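Local coordinates for protein platelet aggregation factor Sm-hPAF (Streptococcus mitis, PDB 4GWI) that binds fucosylated Lewis glycans through this F-type lectin domain of lectinolysin, a toxin thought to form pores in cholesterol-containing host membranes, at residues Gln102-Leu107 against Ala111-Phe116. The protein carries 2 engineered substitutions. Sequence-based numbering, arbitrary orientation.
Sequences QHFDSL and AELEVF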
loop_
_atom_site.group_PDB
_atom_site.type_symbol
_atom_site.label_atom_id
_atom_site.label_comp_id
_atom_site.label_asym_id
_atom_site.label_seq_id
_atom_site.Cartn_x
_atom_site.Cartn_y
_atom_site.Cartn_z
ATOM N N GLN A 102 -4.191 -7.850 -7.892
ATOM C CA GLN A 102 -2.970 -8.299 -8.584
ATOM C C GLN A 102 -2.035 -8.852 -7.560
ATOM O O GLN A 102 -1.896 -8.301 -6.458
ATOM C CB GLN A 102 -2.292 -7.142 -9.267
ATOM C CG GLN A 102 -3.083 -6.730 -10.507
ATOM C CD GLN A 102 -2.487 -5.552 -11.265
ATOM O OE1 GLN A 102 -1.272 -5.518 -11.503
ATOM N NE2 GLN A 102 -3.368 -4.607 -11.726
ATOM N N HIS A 103 -1.399 -9.954 -7.887
ATOM C CA HIS A 103 -0.447 -10.610 -7.027
ATOM C C HIS A 103 0.985 -10.352 -7.468
ATOM O O HIS A 103 1.290 -10.298 -8.678
ATOM C CB HIS A 103 -0.715 -12.115 -7.102
ATOM C CG HIS A 103 0.314 -12.917 -6.320
ATOM N ND1 HIS A 103 0.293 -12.978 -4.970
ATOM C CD2 HIS A 103 1.453 -13.603 -6.749
ATOM C CE1 HIS A 103 1.370 -13.738 -4.548
ATOM N NE2 HIS A 103 2.087 -14.078 -5.632
ATOM N N PHE A 104 1.886 -10.209 -6.491
ATOM C CA PHE A 104 3.322 -9.983 -6.739
ATOM C C PHE A 104 4.194 -10.855 -5.916
ATOM O O PHE A 104 3.996 -11.009 -4.730
ATOM C CB PHE A 104 3.734 -8.510 -6.449
ATOM C CG PHE A 104 2.964 -7.552 -7.303
ATOM C CD1 PHE A 104 3.438 -7.252 -8.583
ATOM C CD2 PHE A 104 1.677 -7.099 -6.890
ATOM C CE1 PHE A 104 2.672 -6.467 -9.489
ATOM C CE2 PHE A 104 0.962 -6.321 -7.792
ATOM C CZ PHE A 104 1.439 -5.998 -9.039
ATOM N N ASP A 105 5.193 -11.467 -6.547
ATOM C CA ASP A 105 6.093 -12.293 -5.764
ATOM C C ASP A 105 7.107 -11.444 -5.028
ATOM O O ASP A 105 7.390 -11.747 -3.891
ATOM C CB ASP A 105 6.907 -13.194 -6.722
ATOM C CG ASP A 105 6.069 -14.275 -7.370
ATOM O OD1 ASP A 105 5.050 -14.734 -6.779
ATOM O OD2 ASP A 105 6.491 -14.696 -8.480
ATOM N N SER A 106 7.649 -10.404 -5.643
ATOM C CA SER A 106 8.773 -9.655 -5.096
ATOM C C SER A 106 8.738 -8.276 -5.677
ATOM O O SER A 106 8.041 -8.054 -6.644
ATOM C CB SER A 106 10.093 -10.264 -5.639
ATOM O OG SER A 106 11.110 -10.072 -4.730
ATOM N N LEU A 107 9.519 -7.359 -5.087
ATOM C CA LEU A 107 9.833 -6.112 -5.745
ATOM C C LEU A 107 11.224 -6.232 -6.459
ATOM O O LEU A 107 11.677 -5.250 -7.102
ATOM C CB LEU A 107 9.946 -5.005 -4.697
ATOM C CG LEU A 107 8.688 -4.158 -4.588
ATOM C CD1 LEU A 107 7.552 -5.043 -4.097
ATOM C CD2 LEU A 107 8.889 -2.954 -3.658
ATOM N N ALA A 111 13.153 -0.248 -4.927
ATOM C CA ALA A 111 12.632 0.561 -3.789
ATOM C C ALA A 111 11.105 0.749 -3.978
ATOM O O ALA A 111 10.403 1.082 -2.984
ATOM C CB ALA A 111 13.256 1.927 -3.770
ATOM N N GLU A 112 10.610 0.621 -5.219
ATOM C CA GLU A 112 9.201 0.980 -5.431
ATOM C C GLU A 112 8.600 -0.038 -6.397
ATOM O O GLU A 112 9.297 -0.766 -7.132
ATOM C CB GLU A 112 9.043 2.357 -5.960
ATOM C CG GLU A 112 9.777 2.559 -7.237
ATOM C CD GLU A 112 9.877 4.041 -7.634
ATOM O OE1 GLU A 112 10.332 4.879 -6.793
ATOM O OE2 GLU A 112 9.505 4.325 -8.812
ATOM N N LEU A 113 7.261 -0.125 -6.374
ATOM C CA LEU A 113 6.498 -1.005 -7.339
ATOM C C LEU A 113 5.396 -0.149 -7.877
ATOM O O LEU A 113 4.592 0.449 -7.122
ATOM C CB LEU A 113 5.920 -2.248 -6.635
ATOM C CG LEU A 113 4.935 -3.041 -7.531
ATOM C CD1 LEU A 113 5.680 -3.609 -8.743
ATOM C CD2 LEU A 113 4.248 -4.143 -6.675
ATOM N N GLU A 114 5.249 -0.060 -9.205
ATOM C CA GLU A 114 4.114 0.643 -9.778
ATOM C C GLU A 114 3.093 -0.389 -10.283
ATOM O O GLU A 114 3.439 -1.332 -11.066
ATOM C CB GLU A 114 4.536 1.452 -11.053
ATOM C CG GLU A 114 5.392 2.689 -10.624
ATOM C CD GLU A 114 5.776 3.597 -11.784
ATOM O OE1 GLU A 114 5.746 3.155 -12.945
ATOM O OE2 GLU A 114 6.105 4.760 -11.491
ATOM N N VAL A 115 1.873 -0.267 -9.757
ATOM C CA VAL A 115 0.809 -1.265 -10.135
ATOM C C VAL A 115 -0.211 -0.495 -10.945
ATOM O O VAL A 115 -0.745 0.550 -10.552
ATOM C CB VAL A 115 0.166 -1.761 -8.834
ATOM C CG1 VAL A 115 -0.871 -2.855 -9.236
ATOM C CG2 VAL A 115 1.189 -2.342 -7.868
ATOM N N PHE A 116 -0.519 -0.988 -12.149
ATOM C CA PHE A 116 -1.472 -0.301 -13.019
ATOM C C PHE A 116 -2.825 -1.024 -13.075
ATOM O O PHE A 116 -2.783 -2.262 -13.185
ATOM C CB PHE A 116 -0.874 -0.209 -14.441
ATOM C CG PHE A 116 0.328 0.752 -14.483
ATOM C CD1 PHE A 116 0.061 2.081 -14.677
ATOM C CD2 PHE A 116 1.618 0.244 -14.348
ATOM C CE1 PHE A 116 1.131 3.010 -14.716
ATOM C CE2 PHE A 116 2.710 1.198 -14.384
ATOM C CZ PHE A 116 2.406 2.534 -14.562
HETATM O O HOH W 1 0.356 -3.677 -12.847
#
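One face of the Phe104 ring is covered by Leu113, whose CD2 sits 3.7 Å from the ring centroid, almost directly above it, a CH-pi contact. Val115 comes in obliquely at the far end of the ring, CG2 lying 3.8 Å from CZ of Phe104. This is the facing of two sheets in the beta-sandwich of an F-type lectin domain: strand 98-104 is an outermost strand of one antiparallel sheet, strand 112-117 belongs to the other, and the pieces 102-104 and 112-116 run roughly antiparallel, at 157°, with axes 9.6 Å apart at closest approach. Side chains rather than backbone-to-backbone hydrogen bonds bridge this gap. Leu113 has CG anti to the backbone N (chi1 170°), which directs the branch toward the ring, while its CB meets CG of Leu107 at 3.9 Å. Leu107, from the loop joining the strands, also lays CD2 against the backbone of Glu112, and both leucines touch Phe87 of strand 87-92. At the other end the seam turns polar. The extended Gln102 slides past Val115, its OE1 3.5 Å from CG1 of that valine, and its amide reaches the backbone of Phe116 both through a water and directly. OE1 accepts from the water, which accepts from Phe116 N; NE2 donates to Phe116 O at 2.8 Å, nearly straight at 167°, with the acceptor in the amide plane of Gln102 but the donor above the carbonyl plane of Phe116.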